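Long-range contact in archaeal Sm-like protein AF-Sm2 (Archaeoglobus fulgidus, PDB 1LJO), which probably binds RNA as a member of the Sm-like protein family and assembles into a ring of six subunits: residues T45-C50 / G60-R65. Numbering follows the deposited sequence.
With ACY (acetic acid), chain E.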
loop_
_atom_site.group_PDB
_atom_site.type_symbol
_atom_site.label_atom_id
_atom_site.label_comp_id
_atom_site.label_asym_id
_atom_site.label_seq_id
_atom_site.Cartn_x
_atom_site.Cartn_y
_atom_site.Cartn_z
ATOM N N THR A 45 -15.687 18.561 -3.125
ATOM C CA THR A 45 -15.814 19.825 -3.833
ATOM C C THR A 45 -15.636 20.909 -2.782
ATOM O O THR A 45 -15.816 20.647 -1.590
ATOM C CB THR A 45 -17.195 19.986 -4.497
ATOM O OG1 THR A 45 -18.221 19.844 -3.510
ATOM C CG2 THR A 45 -17.387 18.932 -5.602
ATOM N N ASN A 46 -15.265 22.110 -3.220
ATOM C CA ASN A 46 -15.060 23.230 -2.309
ATOM C C ASN A 46 -14.054 22.834 -1.221
ATOM O O ASN A 46 -14.128 23.303 -0.086
ATOM C CB ASN A 46 -16.404 23.610 -1.680
ATOM C CG ASN A 46 -17.503 23.763 -2.721
ATOM O OD1 ASN A 46 -17.507 24.714 -3.493
ATOM N ND2 ASN A 46 -18.429 22.806 -2.761
ATOM N N ALA A 47 -13.102 21.986 -1.591
ATOM C CA ALA A 47 -12.106 21.487 -0.654
ATOM C C ALA A 47 -10.968 22.439 -0.319
ATOM O O ALA A 47 -10.643 23.349 -1.081
ATOM C CB ALA A 47 -11.533 20.183 -1.170
ATOM N N MET A 48 -10.357 22.197 0.832
ATOM C CA MET A 48 -9.231 22.996 1.290
ATOM C C MET A 48 -8.271 22.113 2.071
ATOM O O MET A 48 -8.656 21.080 2.615
ATOM C CB MET A 48 -9.712 24.140 2.183
ATOM C CG MET A 48 -10.456 23.689 3.421
ATOM S SD MET A 48 -10.983 25.071 4.446
ATOM C CE MET A 48 -12.565 25.481 3.687
ATOM N N GLU A 49 -7.014 22.527 2.115
ATOM C CA GLU A 49 -6.001 21.793 2.849
ATOM C C GLU A 49 -5.952 22.492 4.203
ATOM O O GLU A 49 -5.846 23.720 4.266
ATOM C CB GLU A 49 -4.662 21.912 2.126
ATOM C CG GLU A 49 -3.593 20.959 2.594
ATOM C CD GLU A 49 -2.342 21.060 1.745
ATOM O OE1 GLU A 49 -2.453 20.951 0.506
ATOM O OE2 GLU A 49 -1.250 21.248 2.313
ATOM N N CYS A 50 -6.043 21.717 5.280
ATOM C CA CYS A 50 -6.032 22.282 6.618
ATOM C C CYS A 50 -5.091 21.554 7.570
ATOM O O CYS A 50 -4.676 20.426 7.323
ATOM C CB CYS A 50 -7.445 22.246 7.225
ATOM S SG CYS A 50 -8.744 23.118 6.303
ATOM N N GLY A 60 -10.587 23.356 -4.061
ATOM C CA GLY A 60 -11.738 23.246 -4.937
ATOM C C GLY A 60 -12.111 21.788 -5.138
ATOM O O GLY A 60 -12.311 21.057 -4.169
ATOM N N GLU A 61 -12.193 21.358 -6.389
ATOM C CA GLU A 61 -12.546 19.975 -6.697
ATOM C C GLU A 61 -11.335 19.045 -6.644
ATOM O O GLU A 61 -10.321 19.308 -7.285
ATOM C CB GLU A 61 -13.160 19.875 -8.095
ATOM C CG GLU A 61 -14.393 20.721 -8.322
ATOM C CD GLU A 61 -15.025 20.447 -9.675
ATOM O OE1 GLU A 61 -14.309 20.520 -10.695
ATOM O OE2 GLU A 61 -16.237 20.160 -9.721
ATOM N N ILE A 62 -11.436 17.957 -5.886
ATOM C CA ILE A 62 -10.334 16.995 -5.815
ATOM C C ILE A 62 -10.857 15.577 -5.656
ATOM O O ILE A 62 -11.932 15.360 -5.108
ATOM C CB ILE A 62 -9.376 17.259 -4.626
ATOM C CG1 ILE A 62 -10.160 17.226 -3.311
ATOM C CG2 ILE A 62 -8.658 18.596 -4.801
ATOM C CD1 ILE A 62 -9.278 17.311 -2.076
ATOM N N VAL A 63 -10.081 14.615 -6.136
ATOM C CA VAL A 63 -10.437 13.210 -6.018
ATOM C C VAL A 63 -9.352 12.537 -5.186
ATOM O O VAL A 63 -8.164 12.628 -5.511
ATOM C CB VAL A 63 -10.515 12.534 -7.403
ATOM C CG1 VAL A 63 -10.635 11.028 -7.242
ATOM C CG2 VAL A 63 -11.703 13.095 -8.185
ATOM N N LEU A 64 -9.758 11.875 -4.107
ATOM C CA LEU A 64 -8.813 11.190 -3.228
ATOM C C LEU A 64 -8.841 9.683 -3.489
ATOM O O LEU A 64 -9.911 9.078 -3.573
ATOM C CB LEU A 64 -9.156 11.483 -1.762
ATOM C CG LEU A 64 -9.229 12.975 -1.391
ATOM C CD1 LEU A 64 -9.570 13.138 0.091
ATOM C CD2 LEU A 64 -7.905 13.643 -1.705
ATOM N N ARG A 65 -7.660 9.083 -3.631
ATOM C CA ARG A 65 -7.558 7.650 -3.888
ATOM C C ARG A 65 -7.865 6.867 -2.613
ATOM O O ARG A 65 -7.213 7.053 -1.592
ATOM C CB ARG A 65 -6.155 7.305 -4.385
ATOM C CG ARG A 65 -5.971 5.863 -4.800
ATOM C CD ARG A 65 -6.798 5.542 -6.036
ATOM N NE ARG A 65 -6.556 4.184 -6.512
ATOM C CZ ARG A 65 -7.190 3.106 -6.065
ATOM N NH1 ARG A 65 -8.117 3.221 -5.122
ATOM N NH2 ARG A 65 -6.895 1.912 -6.567
HETATM C C ACY E . -12.078 23.656 -9.483
HETATM O O ACY E . -12.319 23.256 -8.266
HETATM O OXT ACY E . -11.066 23.362 -10.213
HETATM C CH3 ACY E . -13.154 24.572 -10.037
#
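A47 and G60 face each other as an antiparallel hydrogen-bonded pair, and their backbones grip one another twice. A47 N donates to G60 O at 2.9 Å, and G60 N returns a bond to A47 O at 3.0 Å; both are fairly straight, with N-H...O angles of 158°. The methyl of A47 also lies against that carbonyl, its CB 3.2 Å from G60 O. From its other near neighbour, the buried side chain of I62, the methyl receives the tip of the longer branch, with A47 CB 3.8 Å from CD1 of I62. This branch reaches A47 because CG1 of I62 sits between its own backbone N and carbonyl carbon (chi1 58°), and the I62 side chain also packs on L44 of strand 42-44. T45 adds a looser contact at the corner, where its CG2 is 4.4 Å from CG of E61. Just past the pair, E61 N donates a hydrogen bond to O of an acetic acid molecule (2.7 Å), probably from the crystallisation liquor. N46, in the left-handed helical region (phi 55°), is the extra residue of a G1 beta bulge, so that N46 and A47 both face G60. The bulge lies where the chain turns a corner at T45-N46, between strands 42-44 and 47-51, and again at E61, between 54-60 and 62-64, as the strongly bent sheet of the Sm fold closes into its small barrel.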